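Local coordinates for putative aminopeptidase (Leishmania major, PDB 5NTH), which probably acts as a manganese-dependent M17 leucyl aminopeptidase, removing amino-terminal residues from peptides, and here binds the inhibitor actinonin, at residues A[230-235]-A[356-361]; A[279-284]-A[338-343]; A[330-335]-A[350-355]. All coordinates share one frame; numbering follows the deposited sequence.

Contact 1: A[230-235]-A[356-361]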
loop_
_atom_site.group_PDB
_atom_site.type_symbol
_atom_site.label_atom_id
_atom_site.label_comp_id
_atom_site.label_asym_id
_atom_site.label_seq_id
_atom_site.Cartn_x
_atom_site.Cartn_y
_atom_site.Cartn_z
ATOM N N VAL A 230 -33.663 8.771 11.544
ATOM C CA VAL A 230 -35.067 9.167 11.716
ATOM C C VAL A 230 -35.921 7.964 12.084
ATOM O O VAL A 230 -36.879 8.079 12.846
ATOM C CB VAL A 230 -35.613 9.892 10.471
ATOM C CG1 VAL A 230 -37.115 10.102 10.551
ATOM C CG2 VAL A 230 -34.941 11.252 10.352
ATOM N N VAL A 231 -35.557 6.815 11.546
ATOM C CA VAL A 231 -36.332 5.620 11.764
ATOM C C VAL A 231 -36.015 5.123 13.157
ATOM O O VAL A 231 -36.926 4.906 13.946
ATOM C CB VAL A 231 -36.035 4.532 10.713
ATOM C CG1 VAL A 231 -36.642 3.184 11.120
ATOM C CG2 VAL A 231 -36.597 4.953 9.365
ATOM N N TYR A 232 -34.720 4.956 13.440
ATOM C CA TYR A 232 -34.235 4.604 14.770
ATOM C C TYR A 232 -34.893 5.491 15.825
ATOM O O TYR A 232 -35.273 5.007 16.879
ATOM C CB TYR A 232 -32.732 4.784 14.841
ATOM C CG TYR A 232 -32.007 3.978 15.880
ATOM C CD1 TYR A 232 -32.664 3.396 16.971
ATOM C CD2 TYR A 232 -30.631 3.811 15.783
ATOM C CE1 TYR A 232 -31.970 2.662 17.909
ATOM C CE2 TYR A 232 -29.921 3.077 16.714
ATOM C CZ TYR A 232 -30.582 2.504 17.782
ATOM O OH TYR A 232 -29.857 1.761 18.726
ATOM N N ALA A 233 -35.059 6.779 15.538
ATOM C CA ALA A 233 -35.752 7.686 16.485
ATOM C C ALA A 233 -37.262 7.441 16.635
ATOM O O ALA A 233 -37.826 7.545 17.730
ATOM C CB ALA A 233 -35.535 9.126 16.079
ATOM N N GLU A 234 -37.926 7.150 15.533
ATOM C CA GLU A 234 -39.339 6.834 15.595
ATOM C C GLU A 234 -39.594 5.565 16.462
ATOM O O GLU A 234 -40.618 5.459 17.162
ATOM C CB GLU A 234 -39.855 6.658 14.180
ATOM C CG GLU A 234 -41.359 6.669 14.053
ATOM C CD GLU A 234 -41.773 6.333 12.642
ATOM O OE1 GLU A 234 -41.437 7.112 11.708
ATOM O OE2 GLU A 234 -42.392 5.262 12.473
ATOM N N ILE A 235 -38.645 4.629 16.407
ATOM C CA ILE A 235 -38.731 3.383 17.114
ATOM C C ILE A 235 -38.608 3.685 18.590
ATOM O O ILE A 235 -39.450 3.264 19.390
ATOM C CB ILE A 235 -37.653 2.367 16.658
ATOM C CG1 ILE A 235 -38.036 1.729 15.317
ATOM C CG2 ILE A 235 -37.510 1.220 17.649
ATOM C CD1 ILE A 235 -36.959 0.866 14.676
ATOM N N LEU A 356 -29.121 7.914 23.284
ATOM C CA LEU A 356 -28.676 7.443 21.991
ATOM C C LEU A 356 -28.035 8.551 21.213
ATOM O O LEU A 356 -28.688 9.556 20.904
ATOM C CB LEU A 356 -29.853 6.897 21.213
ATOM C CG LEU A 356 -30.593 5.864 22.038
ATOM C CD1 LEU A 356 -31.844 5.427 21.294
ATOM C CD2 LEU A 356 -29.672 4.684 22.321
ATOM N N CYS A 357 -26.762 8.360 20.879
ATOM C CA CYS A 357 -26.053 9.361 20.091
ATOM C C CYS A 357 -26.155 9.044 18.620
ATOM O O CYS A 357 -25.299 8.351 18.100
ATOM C CB CYS A 357 -24.601 9.413 20.504
ATOM S SG CYS A 357 -24.391 9.659 22.272
ATOM N N LEU A 358 -27.180 9.573 17.953
ATOM C CA LEU A 358 -27.529 9.160 16.587
ATOM C C LEU A 358 -26.972 10.060 15.525
ATOM O O LEU A 358 -27.097 11.268 15.660
ATOM C CB LEU A 358 -29.039 9.135 16.399
ATOM C CG LEU A 358 -29.771 8.268 17.403
ATOM C CD1 LEU A 358 -31.238 8.224 17.048
ATOM C CD2 LEU A 358 -29.196 6.861 17.428
ATOM N N ALA A 359 -26.428 9.446 14.461
ATOM C CA ALA A 359 -25.826 10.151 13.326
ATOM C C ALA A 359 -25.287 9.169 12.318
ATOM O O ALA A 359 -24.882 8.078 12.703
ATOM C CB ALA A 359 -24.671 11.016 13.795
ATOM N N GLU A 360 -25.274 9.556 11.036
ATOM C CA GLU A 360 -24.442 8.852 10.032
ATOM C C GLU A 360 -23.210 9.690 9.808
ATOM O O GLU A 360 -23.326 10.893 9.628
ATOM C CB GLU A 360 -25.128 8.624 8.673
ATOM C CG GLU A 360 -24.159 8.025 7.625
ATOM C CD GLU A 360 -24.781 7.505 6.324
ATOM O OE1 GLU A 360 -25.986 7.185 6.324
ATOM O OE2 GLU A 360 -24.054 7.387 5.292
ATOM N N ASN A 361 -22.044 9.051 9.832
ATOM C CA ASN A 361 -20.796 9.677 9.380
ATOM C C ASN A 361 -20.635 9.523 7.853
ATOM O O ASN A 361 -20.145 8.497 7.343
ATOM C CB ASN A 361 -19.584 9.088 10.105
ATOM C CG ASN A 361 -18.352 9.972 9.979
ATOM O OD1 ASN A 361 -18.453 11.149 9.632
ATOM N ND2 ASN A 361 -17.189 9.413 10.260
#
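Tyr232 and Leu358 are the main pair where helix 229-243 packs on a face of the mixed beta-sheet of the M17 catalytic domain. This is helix-on-sheet packing: the axes of 230-235 and 356-361 come within 9.3 Å and run nearly antiparallel, at 161°. Tyr232 can be followed outward. Its CB leaves the helix toward the strand and lies 4.4 Å from Leu358 CD1. With CG anti to the backbone N (chi1 -156°), the ring is swung across toward Leu358 and Leu356. Along the CD2-CE2 edge, Tyr232 CD2 meets Leu358 CD2 at 3.8 Å, and CE2 lies 3.9 Å from the same methyl; the two side chains cross at about a right angle. Near CE1, Leu356 CD1 lies 4.4 Å away, a looser touch on the same side of the ring plane. Both methyls approach the ring obliquely. At the tip, OH is hydrogen-bonded to Ser325 OG on helix 323-341, so the buried hydroxyl is satisfied and the ring bridges two helices. The side chain of Leu358 is about 8 Å from that of Lys298, a manganese ligand. The next helix residue completes the apolar patch: Ala233 CB lies 4.5 Å from Leu358 CD1.

Contact 2: A[279-284]-A[338-343]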
loop_
_atom_site.group_PDB
_atom_site.type_symbol
_atom_site.label_atom_id
_atom_site.label_comp_id
_atom_site.label_asym_id
_atom_site.label_seq_id
_atom_site.Cartn_x
_atom_site.Cartn_y
_atom_site.Cartn_z
ATOM N N LEU A 279 -34.116 8.432 26.771
ATOM C CA LEU A 279 -35.273 7.880 27.459
ATOM C C LEU A 279 -34.876 7.739 28.900
ATOM O O LEU A 279 -33.739 7.354 29.188
ATOM C CB LEU A 279 -35.640 6.500 26.907
ATOM C CG LEU A 279 -36.469 6.512 25.625
ATOM C CD1 LEU A 279 -35.680 7.080 24.462
ATOM C CD2 LEU A 279 -36.991 5.123 25.284
ATOM N N ARG A 280 -35.806 8.034 29.803
ATOM C CA ARG A 280 -35.540 7.907 31.241
ATOM C C ARG A 280 -36.795 7.561 32.055
ATOM O O ARG A 280 -37.883 8.085 31.792
ATOM C CB ARG A 280 -34.913 9.188 31.770
ATOM C CG ARG A 280 -35.791 10.419 31.545
ATOM C CD ARG A 280 -35.393 11.598 32.422
ATOM N NE ARG A 280 -35.148 11.198 33.832
ATOM C CZ ARG A 280 -35.952 11.391 34.881
ATOM N NH1 ARG A 280 -37.127 12.001 34.760
ATOM N NH2 ARG A 280 -35.558 10.964 36.076
ATOM N N TYR A 281 -36.605 6.690 33.045
ATOM C CA TYR A 281 -37.654 6.250 33.970
ATOM C C TYR A 281 -37.213 6.541 35.387
ATOM O O TYR A 281 -36.069 6.207 35.746
ATOM C CB TYR A 281 -37.875 4.748 33.845
ATOM C CG TYR A 281 -39.125 4.179 34.502
ATOM C CD1 TYR A 281 -40.393 4.668 34.204
ATOM C CD2 TYR A 281 -39.040 3.085 35.358
ATOM C CE1 TYR A 281 -41.547 4.096 34.776
ATOM C CE2 TYR A 281 -40.171 2.500 35.947
ATOM C CZ TYR A 281 -41.436 3.008 35.663
ATOM O OH TYR A 281 -42.562 2.426 36.246
ATOM N N ARG A 282 -38.101 7.199 36.151
ATOM C CA ARG A 282 -38.056 7.178 37.612
ATOM C C ARG A 282 -38.830 5.962 38.087
ATOM O O ARG A 282 -40.011 5.777 37.748
ATOM C CB ARG A 282 -38.648 8.429 38.264
ATOM C CG ARG A 282 -38.537 8.446 39.826
ATOM C CD ARG A 282 -38.943 9.784 40.465
ATOM N NE ARG A 282 -38.548 10.851 39.529
ATOM C CZ ARG A 282 -37.540 11.729 39.657
ATOM N NH1 ARG A 282 -37.316 12.578 38.643
ATOM N NH2 ARG A 282 -36.783 11.803 40.764
ATOM N N ASN A 283 -38.153 5.150 38.893
ATOM C CA ASN A 283 -38.728 3.940 39.446
ATOM C C ASN A 283 -39.633 4.326 40.623
ATOM O O ASN A 283 -39.148 4.897 41.618
ATOM C CB ASN A 283 -37.610 2.991 39.881
ATOM C CG ASN A 283 -38.129 1.655 40.346
ATOM O OD1 ASN A 283 -39.342 1.413 40.364
ATOM N ND2 ASN A 283 -37.212 0.771 40.730
ATOM N N PRO A 284 -40.943 4.022 40.519
ATOM C CA PRO A 284 -41.803 4.371 41.644
ATOM C C PRO A 284 -41.534 3.543 42.883
ATOM O O PRO A 284 -41.793 4.041 43.968
ATOM C CB PRO A 284 -43.225 4.093 41.135
ATOM C CG PRO A 284 -43.108 3.749 39.682
ATOM C CD PRO A 284 -41.685 3.328 39.449
ATOM N N SER A 338 -38.662 -5.304 33.549
ATOM C CA SER A 338 -38.528 -6.079 34.764
ATOM C C SER A 338 -39.100 -5.270 35.975
ATOM O O SER A 338 -39.860 -5.784 36.809
ATOM C CB SER A 338 -37.065 -6.491 34.946
ATOM O OG SER A 338 -36.867 -7.244 36.147
ATOM N N MET A 339 -38.756 -3.988 36.032
ATOM C CA MET A 339 -39.293 -3.056 37.029
ATOM C C MET A 339 -40.823 -3.056 37.082
ATOM O O MET A 339 -41.404 -3.063 38.161
ATOM C CB MET A 339 -38.769 -1.627 36.785
ATOM C CG MET A 339 -37.338 -1.452 37.221
ATOM S SD MET A 339 -36.748 0.241 37.158
ATOM C CE MET A 339 -36.896 0.589 35.460
ATOM N N LYS A 340 -41.457 -3.063 35.921
ATOM C CA LYS A 340 -42.914 -3.108 35.827
ATOM C C LYS A 340 -43.529 -4.460 36.199
ATOM O O LYS A 340 -44.727 -4.535 36.469
ATOM C CB LYS A 340 -43.341 -2.741 34.415
ATOM C CG LYS A 340 -43.022 -1.302 34.061
ATOM C CD LYS A 340 -43.818 -0.884 32.847
ATOM C CE LYS A 340 -43.624 0.584 32.517
ATOM N NZ LYS A 340 -43.846 1.494 33.667
ATOM N N MET A 341 -42.712 -5.512 36.199
ATOM C CA MET A 341 -43.144 -6.864 36.596
ATOM C C MET A 341 -43.307 -7.104 38.111
ATOM O O MET A 341 -44.302 -7.696 38.514
ATOM C CB MET A 341 -42.200 -7.914 36.005
ATOM C CG MET A 341 -42.451 -8.174 34.526
ATOM S SD MET A 341 -41.087 -8.947 33.634
ATOM C CE MET A 341 -40.590 -10.107 34.900
ATOM N N GLN A 342 -42.335 -6.706 38.930
ATOM C CA GLN A 342 -42.451 -6.838 40.393
ATOM C C GLN A 342 -41.808 -5.657 41.150
ATOM O O GLN A 342 -40.821 -5.064 40.701
ATOM C CB GLN A 342 -41.881 -8.188 40.895
ATOM C CG GLN A 342 -42.913 -9.292 41.158
ATOM C CD GLN A 342 -42.349 -10.707 40.937
ATOM O OE1 GLN A 342 -42.695 -11.406 39.958
ATOM N NE2 GLN A 342 -41.458 -11.130 41.836
ATOM N N ARG A 343 -42.385 -5.367 42.324
ATOM C CA ARG A 343 -42.077 -4.194 43.167
ATOM C C ARG A 343 -40.593 -4.087 43.489
ATOM O O ARG A 343 -40.038 -2.988 43.546
ATOM C CB ARG A 343 -42.879 -4.285 44.492
#
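Asn283 and Met339 mark the closest backbone approach, with their CA atoms 7.4 Å apart, where the end of strand 275-282 meets the C-terminal part of helix 323-341. The contact belongs to the helix-on-sheet packing of the alpha/beta catalytic domain, at its periphery and away from the metal site. Residues 279-282 are still extended, and Tyr281 pairs by backbone hydrogen bonding with Ile352 of the adjacent strand; beyond them the chain leaves the sheet as a loop. Tyr281 and Met339 both point toward the opposite segment, and the two side chains run side by side in opposing senses.

The evidence for a Met-aromatic contact is geometric: Met339 SD is 5.3 Å from the Tyr281 ring centroid and 87° off the ring normal, so the sulfur is at the edge rather than over a face. The thioether turns at its end (chi3 -62°), which brings the methyl CE to the same edge, 3.3 Å from Tyr281 CD2. Asn283 approaches the sulfur from the loop, its ND2 lying 3.6 Å from Met339 SD. That amide is fixed elsewhere, ND2 donating to Ile349 O and OD1 accepting from Asn285 N, so the sulfur packs against an amide already held at both ends.

Across the ring from CD2, the exposed Lys340 reaches the phenol obliquely. Its chain is extended until a final bend at chi4 (-52°), which delivers the ammonium to the hydroxyl: Lys340 NZ donates a hydrogen bond to Tyr281 OH at 3.0 Å.

Contact 3: A[330-335]-A[350-355]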
loop_
_atom_site.group_PDB
_atom_site.type_symbol
_atom_site.label_atom_id
_atom_site.label_comp_id
_atom_site.label_asym_id
_atom_site.label_seq_id
_atom_site.Cartn_x
_atom_site.Cartn_y
_atom_site.Cartn_z
ATOM N N CYS A 330 -31.756 -1.504 24.221
ATOM C CA CYS A 330 -32.525 -2.701 24.503
ATOM C C CYS A 330 -32.331 -3.189 25.947
ATOM O O CYS A 330 -33.233 -3.791 26.495
ATOM C CB CYS A 330 -32.176 -3.835 23.536
ATOM S SG CYS A 330 -32.540 -3.510 21.814
ATOM N N ALA A 331 -31.170 -2.966 26.552
ATOM C CA ALA A 331 -31.017 -3.159 28.000
ATOM C C ALA A 331 -31.967 -2.266 28.787
ATOM O O ALA A 331 -32.670 -2.750 29.687
ATOM C CB ALA A 331 -29.604 -2.920 28.451
ATOM N N PHE A 332 -32.030 -0.983 28.462
ATOM C CA PHE A 332 -33.059 -0.099 29.077
ATOM C C PHE A 332 -34.475 -0.714 29.070
ATOM O O PHE A 332 -35.170 -0.697 30.078
ATOM C CB PHE A 332 -33.086 1.253 28.393
ATOM C CG PHE A 332 -34.146 2.191 28.895
ATOM C CD1 PHE A 332 -33.932 2.957 30.023
ATOM C CD2 PHE A 332 -35.311 2.374 28.183
ATOM C CE1 PHE A 332 -34.890 3.868 30.453
ATOM C CE2 PHE A 332 -36.267 3.273 28.594
ATOM C CZ PHE A 332 -36.069 4.015 29.747
ATOM N N ILE A 333 -34.861 -1.290 27.941
ATOM C CA ILE A 333 -36.203 -1.830 27.736
ATOM C C ILE A 333 -36.456 -2.999 28.657
ATOM O O ILE A 333 -37.508 -3.058 29.287
ATOM C CB ILE A 333 -36.375 -2.257 26.274
ATOM C CG1 ILE A 333 -36.414 -0.983 25.431
ATOM C CG2 ILE A 333 -37.623 -3.127 26.070
ATOM C CD1 ILE A 333 -36.558 -1.220 23.940
ATOM N N ALA A 334 -35.492 -3.913 28.713
ATOM C CA ALA A 334 -35.584 -5.107 29.520
ATOM C C ALA A 334 -35.622 -4.781 31.019
ATOM O O ALA A 334 -36.460 -5.312 31.766
ATOM C CB ALA A 334 -34.415 -6.000 29.227
ATOM N N VAL A 335 -34.706 -3.914 31.443
ATOM C CA VAL A 335 -34.675 -3.423 32.812
ATOM C C VAL A 335 -35.990 -2.781 33.190
ATOM O O VAL A 335 -36.611 -3.207 34.136
ATOM C CB VAL A 335 -33.571 -2.402 33.042
ATOM C CG1 VAL A 335 -33.736 -1.738 34.392
ATOM C CG2 VAL A 335 -32.221 -3.096 32.976
ATOM N N ALA A 350 -33.046 4.120 41.316
ATOM C CA ALA A 350 -34.018 5.217 41.415
ATOM C C ALA A 350 -34.363 5.799 40.062
ATOM O O ALA A 350 -35.532 5.878 39.709
ATOM C CB ALA A 350 -33.478 6.315 42.321
ATOM N N ASN A 351 -33.337 6.244 39.331
ATOM C CA ASN A 351 -33.494 6.734 37.961
ATOM C C ASN A 351 -32.618 6.042 36.966
ATOM O O ASN A 351 -31.419 5.913 37.201
ATOM C CB ASN A 351 -33.113 8.188 37.891
ATOM C CG ASN A 351 -34.064 9.043 38.650
ATOM O OD1 ASN A 351 -35.198 9.249 38.208
ATOM N ND2 ASN A 351 -33.629 9.532 39.810
ATOM N N ILE A 352 -33.208 5.623 35.843
ATOM C CA ILE A 352 -32.410 5.111 34.734
ATOM C C ILE A 352 -32.665 5.915 33.478
ATOM O O ILE A 352 -33.791 6.300 33.177
ATOM C CB ILE A 352 -32.603 3.605 34.500
ATOM C CG1 ILE A 352 -31.564 3.090 33.490
ATOM C CG2 ILE A 352 -34.020 3.289 34.060
ATOM C CD1 ILE A 352 -31.347 1.589 33.551
ATOM N N SER A 353 -31.587 6.147 32.746
ATOM C CA SER A 353 -31.561 7.061 31.609
ATOM C C SER A 353 -30.827 6.336 30.506
ATOM O O SER A 353 -29.865 5.624 30.765
ATOM C CB SER A 353 -30.798 8.285 32.071
ATOM O OG SER A 353 -30.325 9.080 31.027
ATOM N N VAL A 354 -31.286 6.448 29.280
ATOM C CA VAL A 354 -30.468 5.940 28.160
ATOM C C VAL A 354 -30.408 7.002 27.095
ATOM O O VAL A 354 -31.445 7.528 26.709
ATOM C CB VAL A 354 -30.938 4.580 27.576
ATOM C CG1 VAL A 354 -32.405 4.597 27.134
ATOM C CG2 VAL A 354 -30.020 4.155 26.429
ATOM N N THR A 355 -29.189 7.314 26.650
ATOM C CA THR A 355 -28.962 8.350 25.655
ATOM C C THR A 355 -28.391 7.739 24.365
ATOM O O THR A 355 -27.325 7.134 24.350
ATOM C CB THR A 355 -28.053 9.457 26.212
ATOM O OG1 THR A 355 -28.726 10.117 27.289
ATOM C CG2 THR A 355 -27.735 10.497 25.142
#
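Phe332 presents one face of its ring to Val354, whose CG1 methyl lies over it in a CH-pi contact. CG1 sits 3.4 Å above the ring plane and 3.8 Å from the centroid, 25° off the normal, so it is displaced toward the rim; its nearest ring atom is Phe332 CG, at 3.5 Å. Val354 offers this methyl because CG1 stands between the backbone N and the carbonyl carbon (chi1 55°). Farther round the ring, Ile352 CG2 approaches Phe332 CE1 obliquely at 3.8 Å. The phenylalanine is thus fitted against two alternate residues of the strand, Ile352 and Val354, both of which point toward the helix, while Ser353 between them points away.

One turn further along the helix, Val335 extends the patch, its CG1 lying 4.2 Å from Ile352 CD1. Beyond the two segments, Leu279 of strand 275-282 and Met295 of strand 291-300 also touch Phe332, which places the ring across three strands of the sheet.

The axes of 330-335 and 351-355 approach to 9.0 Å at 154°, close to antiparallel, as expected when a helix is followed by a short connection and the chain then returns along a strand. Such a helix lying on the apolar face of a mixed sheet, with every touching residue buried, is the packing of an alpha/beta sandwich, here in the M17 catalytic domain.

How the contacts relate
Contacts 1 and 3 are buried and apolar across their segments and share strand 349-361, which packs with helix 229-243 at one end and helix 323-341 at the other; their centres are about 17 Å apart. Contact 2 is only partly buried and uses the far end of that second helix against the neighbouring strand 275-282, and its chemistry adds a lysine-phenol hydrogen bond and a sulfur-edge contact. Contacts 2 and 3 lie about 9 Å apart between centres and join directly through the sheet, Leu279 O facing Val354 N at 2.6 Å, a probable hydrogen bond. Along the chain, contacts 2 and 3 are both nested within the loop closed by contact 1.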